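Local coordinates for actin-related protein 8 (Homo sapiens, PDB 4FO0) that binds ATP, hydrolyses it only slowly, does not polymerise, and is proposed to serve as a core subunit of the chromatin-remodelling INO80 complex, at residues C201-P206 with I230-E235; F319-Q324 with E353-P358. One frame throughout, in Å; residues are numbered along the deposited sequence.

Interaction 1: residues C201-P206 with I230-E235; sequences CILLIP and IVVHQE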
ATOM      1  N   CYS A 201       6.904 -22.033   2.146  1.00 35.50           N
ATOM      2  CA  CYS A 201       6.569 -20.635   1.963  1.00 31.30           C
ATOM      3  C   CYS A 201       5.226 -20.400   1.273  1.00 33.22           C
ATOM      4  O   CYS A 201       4.906 -21.017   0.260  1.00 37.76           O
ATOM      5  CB  CYS A 201       7.671 -19.969   1.144  1.00 46.76           C
ATOM      6  SG  CYS A 201       7.288 -18.282   0.681  1.00 49.40           S
ATOM      7  N   ILE A 202       4.439 -19.491   1.822  1.00 34.13           N
ATOM      8  CA  ILE A 202       3.295 -18.984   1.094  1.00 29.86           C
ATOM      9  C   ILE A 202       3.601 -17.575   0.602  1.00 37.51           C
ATOM     10  O   ILE A 202       3.791 -16.655   1.402  1.00 32.79           O
ATOM     11  CB  ILE A 202       2.072 -18.931   1.979  1.00 38.86           C
ATOM     12  CG1 ILE A 202       1.800 -20.327   2.573  1.00 38.82           C
ATOM     13  CG2 ILE A 202       0.907 -18.346   1.191  1.00 28.01           C
ATOM     14  CD1 ILE A 202       0.485 -20.942   2.159  1.00 34.85           C
ATOM     15  N   LEU A 203       3.660 -17.420  -0.716  1.00 33.92           N
ATOM     16  CA  LEU A 203       3.923 -16.134  -1.340  1.00 29.04           C
ATOM     17  C   LEU A 203       2.658 -15.487  -1.908  1.00 39.91           C
ATOM     18  O   LEU A 203       2.029 -16.018  -2.828  1.00 42.26           O
ATOM     19  CB  LEU A 203       4.952 -16.283  -2.463  1.00 32.39           C
ATOM     20  CG  LEU A 203       5.302 -15.001  -3.244  1.00 39.13           C
ATOM     21  CD1 LEU A 203       5.846 -13.912  -2.323  1.00 27.35           C
ATOM     22  CD2 LEU A 203       6.303 -15.272  -4.350  1.00 37.10           C
ATOM     23  N   LEU A 204       2.294 -14.331  -1.368  1.00 36.86           N
ATOM     24  CA  LEU A 204       1.171 -13.578  -1.908  1.00 34.59           C
ATOM     25  C   LEU A 204       1.643 -12.729  -3.072  1.00 49.46           C
ATOM     26  O   LEU A 204       2.696 -12.092  -3.000  1.00 42.88           O
ATOM     27  CB  LEU A 204       0.598 -12.659  -0.852  1.00 28.17           C
ATOM     28  CG  LEU A 204      -0.508 -13.205   0.024  1.00 41.99           C
ATOM     29  CD1 LEU A 204      -0.051 -14.458   0.751  1.00 31.74           C
ATOM     30  CD2 LEU A 204      -0.914 -12.104   0.990  1.00 35.79           C
ATOM     31  N   ILE A 205       0.859 -12.708  -4.140  1.00 42.46           N
ATOM     32  CA  ILE A 205       1.211 -11.931  -5.311  1.00 35.83           C
ATOM     33  C   ILE A 205       0.046 -11.043  -5.722  1.00 42.94           C
ATOM     34  O   ILE A 205      -1.096 -11.288  -5.340  1.00 40.61           O
ATOM     35  CB  ILE A 205       1.604 -12.830  -6.489  1.00 35.33           C
ATOM     36  CG1 ILE A 205       0.394 -13.608  -7.007  1.00 41.18           C
ATOM     37  CG2 ILE A 205       2.682 -13.779  -6.083  1.00 31.33           C
ATOM     38  CD1 ILE A 205       0.691 -14.381  -8.251  1.00 32.92           C
ATOM     39  N   PRO A 206       0.334 -10.008  -6.513  1.00 41.28           N
ATOM     40  CA  PRO A 206      -0.719  -9.087  -6.948  1.00 29.83           C
ATOM     41  C   PRO A 206      -1.810  -9.828  -7.707  1.00 40.84           C
ATOM     42  O   PRO A 206      -1.573 -10.873  -8.309  1.00 43.11           O
ATOM     43  CB  PRO A 206       0.007  -8.138  -7.906  1.00 28.45           C
ATOM     44  CG  PRO A 206       1.487  -8.292  -7.580  1.00 42.87           C
ATOM     45  CD  PRO A 206       1.642  -9.715  -7.128  1.00 38.59           C
ATOM     46  N   ILE A 230       6.717 -24.208  -1.832  1.00 38.90           N
ATOM     47  CA  ILE A 230       6.085 -22.909  -1.881  1.00 37.76           C
ATOM     48  C   ILE A 230       4.674 -23.043  -2.407  1.00 42.07           C
ATOM     49  O   ILE A 230       4.363 -23.958  -3.173  1.00 40.08           O
ATOM     50  CB  ILE A 230       6.844 -21.958  -2.844  1.00 45.94           C
ATOM     51  CG1 ILE A 230       6.237 -20.553  -2.829  1.00 39.50           C
ATOM     52  CG2 ILE A 230       6.804 -22.492  -4.267  1.00 25.10           C
ATOM     53  CD1 ILE A 230       7.044 -19.544  -3.654  1.00 39.09           C
ATOM     54  N   VAL A 231       3.825 -22.116  -1.991  1.00 39.48           N
ATOM     55  CA  VAL A 231       2.519 -21.942  -2.600  1.00 42.37           C
ATOM     56  C   VAL A 231       2.350 -20.475  -2.952  1.00 42.78           C
ATOM     57  O   VAL A 231       2.525 -19.586  -2.113  1.00 39.44           O
ATOM     58  CB  VAL A 231       1.382 -22.330  -1.655  1.00 40.95           C
ATOM     59  CG1 VAL A 231       0.060 -21.916  -2.265  1.00 39.37           C
ATOM     60  CG2 VAL A 231       1.411 -23.826  -1.363  1.00 41.34           C
ATOM     61  N   VAL A 232       1.995 -20.216  -4.198  1.00 43.78           N
ATOM     62  CA  VAL A 232       1.762 -18.852  -4.621  1.00 41.82           C
ATOM     63  C   VAL A 232       0.264 -18.605  -4.698  1.00 35.76           C
ATOM     64  O   VAL A 232      -0.478 -19.446  -5.193  1.00 45.16           O
ATOM     65  CB  VAL A 232       2.399 -18.584  -5.987  1.00 36.42           C
ATOM     66  CG1 VAL A 232       2.003 -17.230  -6.476  1.00 41.29           C
ATOM     67  CG2 VAL A 232       3.891 -18.701  -5.884  1.00 28.47           C
ATOM     68  N   HIS A 233      -0.185 -17.465  -4.191  1.00 34.95           N
ATOM     69  CA  HIS A 233      -1.579 -17.099  -4.354  1.00 39.99           C
ATOM     70  C   HIS A 233      -1.746 -15.592  -4.496  1.00 42.21           C
ATOM     71  O   HIS A 233      -0.866 -14.820  -4.122  1.00 46.15           O
ATOM     72  CB  HIS A 233      -2.402 -17.616  -3.181  1.00 46.26           C
ATOM     73  CG  HIS A 233      -3.744 -18.144  -3.579  1.00 66.21           C
ATOM     74  ND1 HIS A 233      -4.387 -17.743  -4.731  1.00 68.01           N
ATOM     75  CD2 HIS A 233      -4.554 -19.055  -2.988  1.00 39.01           C
ATOM     76  CE1 HIS A 233      -5.543 -18.378  -4.827  1.00 75.96           C
ATOM     77  NE2 HIS A 233      -5.667 -19.177  -3.782  1.00 69.47           N
ATOM     78  N   GLN A 234      -2.882 -15.175  -5.031  1.00 44.44           N
ATOM     79  CA  GLN A 234      -3.153 -13.762  -5.216  1.00 41.35           C
ATOM     80  C   GLN A 234      -3.560 -13.110  -3.915  1.00 43.23           C
ATOM     81  O   GLN A 234      -4.281 -13.701  -3.117  1.00 40.52           O
ATOM     82  CB  GLN A 234      -4.245 -13.573  -6.239  1.00 32.46           C
ATOM     83  CG  GLN A 234      -3.908 -14.218  -7.538  1.00 42.26           C
ATOM     84  CD  GLN A 234      -5.112 -14.335  -8.407  1.00 55.54           C
ATOM     85  OE1 GLN A 234      -5.302 -13.543  -9.329  1.00 52.46           O
ATOM     86  NE2 GLN A 234      -5.962 -15.310  -8.109  1.00 41.78           N
ATOM     87  N   GLU A 235      -3.102 -11.880  -3.714  1.00 42.42           N
ATOM     88  CA  GLU A 235      -3.345 -11.192  -2.466  1.00 38.20           C
ATOM     89  C   GLU A 235      -4.850 -10.907  -2.320  1.00 37.13           C
ATOM     90  O   GLU A 235      -5.373 -10.820  -1.211  1.00 39.06           O
ATOM     91  CB  GLU A 235      -2.473  -9.922  -2.359  1.00 38.23           C
ATOM     92  CG  GLU A 235      -2.853  -8.786  -3.321  1.00 55.85           C
ATOM     93  CD  GLU A 235      -1.708  -7.795  -3.632  1.00 57.02           C
ATOM     94  OE1 GLU A 235      -1.744  -7.179  -4.724  1.00 72.77           O
ATOM     95  OE2 GLU A 235      -0.789  -7.612  -2.801  1.00 42.86           O
TER
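Cys201-Ile205 and Ile230-Gln234 are neighbouring parallel strands, in register from Cys201 beside Ile230 to Ile205 beside Gln234, in the core sheet of an actin-fold domain. They are the two strands of a beta-alpha-beta unit whose crossover is helix 211-225. A ladder of five backbone hydrogen bonds runs from Val231 N to Cys201 O at one end to Glu235 N and Ile205 O, 2.6 Å apart, at the other.

Cys201, Leu203, Ile230 and Val232 share one face, where helix 211-225 packs on Cys201, Ile230 and Val232, and Ile230 CD1 reaches along the sheet to Leu203 CB at 4.1 Å. The other face carries Ile202, Val231, Leu204 and His233; there Ile202 and Val231 lie side by side, Ile202 CD1 4.2 Å from Val231 CB, with helix 553-563 packed over Ile202, Leu204 and His233. With chi1 at 68°, Ile205 CG2 lies anti to the carbonyl carbon and beside its own N, and it meets Val232 CG1 at 3.5 Å, the two side chains standing roughly perpendicular.

At the ATP end of the sheet Gln234 is the N-cap residue of helix 235-243. Glu235, near the bound magnesium ion and the ATP-binding residue Asp252, packs OE1 against Pro206 CA and CB, while its OE2 is hydrogen-bonded to His21 NE2 on strand 17-21.

Interaction 2: residues F319-Q324 with E353-P358; sequences FCHLDQ and EKLQAP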
ATOM      1  N   PHE A 319      -4.226  13.888  10.310  1.00 30.52           N
ATOM      2  CA  PHE A 319      -5.173  14.958  10.029  1.00 35.96           C
ATOM      3  C   PHE A 319      -6.278  14.660   9.021  1.00 36.27           C
ATOM      4  O   PHE A 319      -7.415  15.077   9.208  1.00 41.98           O
ATOM      5  CB  PHE A 319      -4.406  16.180   9.580  1.00 36.24           C
ATOM      6  CG  PHE A 319      -3.518  16.723  10.632  1.00 45.56           C
ATOM      7  CD1 PHE A 319      -3.814  16.500  11.964  1.00 42.96           C
ATOM      8  CD2 PHE A 319      -2.391  17.453  10.305  1.00 52.90           C
ATOM      9  CE1 PHE A 319      -3.005  16.993  12.953  1.00 41.35           C
ATOM     10  CE2 PHE A 319      -1.581  17.958  11.289  1.00 42.45           C
ATOM     11  CZ  PHE A 319      -1.887  17.721  12.616  1.00 45.48           C
ATOM     12  N   CYS A 320      -5.938  13.964   7.947  1.00 30.92           N
ATOM     13  CA  CYS A 320      -6.891  13.677   6.886  1.00 30.09           C
ATOM     14  C   CYS A 320      -8.073  12.829   7.362  1.00 36.53           C
ATOM     15  O   CYS A 320      -7.925  11.935   8.199  1.00 35.88           O
ATOM     16  CB  CYS A 320      -6.164  13.035   5.700  1.00 22.95           C
ATOM     17  SG  CYS A 320      -5.074  14.239   4.867  1.00 37.39           S
ATOM     18  N   HIS A 321      -9.254  13.132   6.837  1.00 36.05           N
ATOM     19  CA  HIS A 321     -10.471  12.411   7.216  1.00 43.60           C
ATOM     20  C   HIS A 321     -11.421  12.433   6.031  1.00 30.67           C
ATOM     21  O   HIS A 321     -11.244  13.244   5.119  1.00 38.02           O
ATOM     22  CB  HIS A 321     -11.135  13.076   8.429  1.00 36.23           C
ATOM     23  CG  HIS A 321     -11.606  14.476   8.163  1.00 40.19           C
ATOM     24  ND1 HIS A 321     -12.866  14.759   7.680  1.00 44.59           N
ATOM     25  CD2 HIS A 321     -10.974  15.668   8.285  1.00 36.28           C
ATOM     26  CE1 HIS A 321     -12.992  16.065   7.525  1.00 46.06           C
ATOM     27  NE2 HIS A 321     -11.861  16.640   7.890  1.00 48.77           N
ATOM     28  N   LEU A 322     -12.414  11.547   6.036  1.00 36.79           N
ATOM     29  CA  LEU A 322     -13.496  11.590   5.043  1.00 41.73           C
ATOM     30  C   LEU A 322     -14.853  11.820   5.715  1.00 46.63           C
ATOM     31  O   LEU A 322     -15.845  11.157   5.402  1.00 40.95           O
ATOM     32  CB  LEU A 322     -13.530  10.312   4.214  1.00 27.50           C
ATOM     33  CG  LEU A 322     -12.383  10.126   3.228  1.00 29.88           C
ATOM     34  CD1 LEU A 322     -12.314   8.678   2.755  1.00 41.19           C
ATOM     35  CD2 LEU A 322     -12.554  11.060   2.052  1.00 24.94           C
ATOM     36  N   ASP A 323     -14.885  12.769   6.641  1.00 39.05           N
ATOM     37  CA  ASP A 323     -16.084  13.052   7.413  1.00 50.30           C
ATOM     38  C   ASP A 323     -16.647  14.453   7.083  1.00 47.16           C
ATOM     39  O   ASP A 323     -16.038  15.465   7.435  1.00 45.33           O
ATOM     40  CB  ASP A 323     -15.724  12.927   8.897  1.00 52.51           C
ATOM     41  CG  ASP A 323     -16.902  13.166   9.823  1.00 64.16           C
ATOM     42  OD1 ASP A 323     -17.987  13.560   9.335  1.00 63.88           O
ATOM     43  OD2 ASP A 323     -16.726  12.974  11.052  1.00 59.60           O
ATOM     44  N   GLN A 324     -17.797  14.519   6.407  1.00 44.38           N
ATOM     45  CA  GLN A 324     -18.401  15.816   6.057  1.00 49.98           C
ATOM     46  C   GLN A 324     -18.576  16.724   7.261  1.00 45.01           C
ATOM     47  O   GLN A 324     -18.494  17.950   7.152  1.00 54.85           O
ATOM     48  CB  GLN A 324     -19.777  15.646   5.416  1.00 44.67           C
ATOM     49  CG  GLN A 324     -19.751  15.325   3.956  1.00 59.95           C
ATOM     50  CD  GLN A 324     -19.180  16.447   3.107  1.00 59.31           C
ATOM     51  OE1 GLN A 324     -18.155  16.270   2.442  1.00 61.10           O
ATOM     52  NE2 GLN A 324     -19.859  17.596   3.095  1.00 42.36           N
ATOM     53  N   GLU A 353      -8.481  21.233   3.338  1.00 44.81           N
ATOM     54  CA  GLU A 353      -7.378  20.381   2.934  1.00 39.57           C
ATOM     55  C   GLU A 353      -7.438  18.979   3.602  1.00 31.60           C
ATOM     56  O   GLU A 353      -7.132  17.969   2.975  1.00 33.19           O
ATOM     57  CB  GLU A 353      -6.066  21.095   3.226  1.00 32.65           C
ATOM     58  CG  GLU A 353      -6.180  22.103   4.354  1.00 51.39           C
ATOM     59  CD  GLU A 353      -6.619  23.487   3.902  1.00 54.33           C
ATOM     60  OE1 GLU A 353      -7.380  24.130   4.651  1.00 62.95           O
ATOM     61  OE2 GLU A 353      -6.186  23.949   2.819  1.00 63.70           O
ATOM     62  N   LYS A 354      -7.864  18.913   4.856  1.00 24.48           N
ATOM     63  CA  LYS A 354      -7.937  17.626   5.550  1.00 29.46           C
ATOM     64  C   LYS A 354      -8.911  16.661   4.908  1.00 35.23           C
ATOM     65  O   LYS A 354      -8.780  15.452   5.082  1.00 36.73           O
ATOM     66  CB  LYS A 354      -8.304  17.802   7.026  1.00 30.00           C
ATOM     67  CG  LYS A 354      -7.249  18.514   7.853  1.00 30.16           C
ATOM     68  CD  LYS A 354      -7.702  18.651   9.284  1.00 39.82           C
ATOM     69  CE  LYS A 354      -8.819  19.660   9.411  1.00 39.51           C
ATOM     70  NZ  LYS A 354      -9.342  19.614  10.792  1.00 49.29           N
ATOM     71  N   LEU A 355      -9.896  17.201   4.189  1.00 29.65           N
ATOM     72  CA  LEU A 355     -10.915  16.392   3.516  1.00 30.49           C
ATOM     73  C   LEU A 355     -10.698  16.316   2.004  1.00 26.84           C
ATOM     74  O   LEU A 355     -10.922  15.291   1.395  1.00 27.54           O
ATOM     75  CB  LEU A 355     -12.310  16.935   3.808  1.00 37.26           C
ATOM     76  CG  LEU A 355     -13.486  16.310   3.053  1.00 33.22           C
ATOM     77  CD1 LEU A 355     -13.747  14.862   3.486  1.00 23.69           C
ATOM     78  CD2 LEU A 355     -14.705  17.153   3.305  1.00 25.92           C
ATOM     79  N   GLN A 356     -10.246  17.410   1.411  1.00 34.65           N
ATOM     80  CA  GLN A 356      -9.932  17.429  -0.006  1.00 29.83           C
ATOM     81  C   GLN A 356      -8.949  16.334  -0.414  1.00 36.89           C
ATOM     82  O   GLN A 356      -9.191  15.598  -1.372  1.00 37.95           O
ATOM     83  CB  GLN A 356      -9.377  18.792  -0.402  1.00 29.36           C
ATOM     84  CG  GLN A 356     -10.382  19.921  -0.272  1.00 39.81           C
ATOM     85  CD  GLN A 356      -9.726  21.273  -0.429  1.00 36.37           C
ATOM     86  OE1 GLN A 356      -8.786  21.602   0.292  1.00 60.21           O
ATOM     87  NE2 GLN A 356     -10.190  22.048  -1.389  1.00 51.63           N
ATOM     88  N   ALA A 357      -7.838  16.229   0.311  1.00 35.66           N
ATOM     89  CA  ALA A 357      -6.751  15.346  -0.088  1.00 22.23           C
ATOM     90  C   ALA A 357      -7.161  13.866  -0.214  1.00 36.98           C
ATOM     91  O   ALA A 357      -6.881  13.229  -1.222  1.00 32.08           O
ATOM     92  CB  ALA A 357      -5.586  15.503   0.862  1.00 29.11           C
ATOM     93  N   PRO A 358      -7.807  13.315   0.820  1.00 30.95           N
ATOM     94  CA  PRO A 358      -8.254  11.915   0.769  1.00 25.28           C
ATOM     95  C   PRO A 358      -9.253  11.699  -0.355  1.00 39.77           C
ATOM     96  O   PRO A 358      -9.297  10.621  -0.942  1.00 34.69           O
ATOM     97  CB  PRO A 358      -8.965  11.711   2.115  1.00 24.92           C
ATOM     98  CG  PRO A 358      -8.448  12.792   2.990  1.00 40.57           C
ATOM     99  CD  PRO A 358      -8.059  13.951   2.122  1.00 22.17           C
TER
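His321 lays its imidazole across the first turn of helix 353-359, with Leu355 CA over one ring face and Lys354 CB approaching His321 CD2 obliquely at 3.6 Å. A chi1 of 63° tucks CG of His321 in between the two backbone bonds of its CA, and ND1 faces Asp323 N, from which it accepts a hydrogen bond. That donor, Asp323 N, lies nearly in the ring plane, 3.0 Å from His321 ND1, and the bond would hold the imidazole against rotation. The backbone N of His321 donates to Lys354 O at 2.9 Å, the donor tilted 32° from the carbonyl plane; Cys320 CA makes a CH...O contact with the same oxygen.

The segment 319-324 is the exit of helix 306-319, Cys320 being the first residue to leave helical geometry, and it runs across the short helix that follows strand 343-350 within the actin fold. Lys354 runs its aliphatic chain past Phe319, Lys354 CD 3.6 Å from Phe319 O, and bends at chi3; its NZ is hydrogen-bonded to His332 NE2 and to a glycerol.

Leu355, with CG anti to its N (chi1 173°), pushes CD1 against His321 O and Leu322 CA, while CD2 meets Gln324 OE1, the side chains of Leu355 and Gln324 set nearly perpendicular. Leu322 and the Pro358 ring run past one another head to tail, Leu322 CD2 coming to 3.6 Å from Pro358 CB. Cys320 CB packs on Pro358 CG at 3.6 Å.

From the N terminus, interaction 1 comes first: strand 200-205 leads through helix 211-225 to strand 229-234, closing a crossover of 23 residues. The chain then passes through helix 235-243, strands 247-253, 258-264 and 274-276 and helix 280-293 to helix 306-319, after which interaction 2 closes a second loop, of 28 residues containing strands 330-336 and 343-350. The two loops follow in series, neither nesting nor crossing. The centres of interactions 1 and 2 are about 34 Å apart, on opposite sides of the chain's centre. Interaction 1 joins core strands of one sheet, whereas interaction 2 ties a helix exit to a short helix; ATP binds between these two parts.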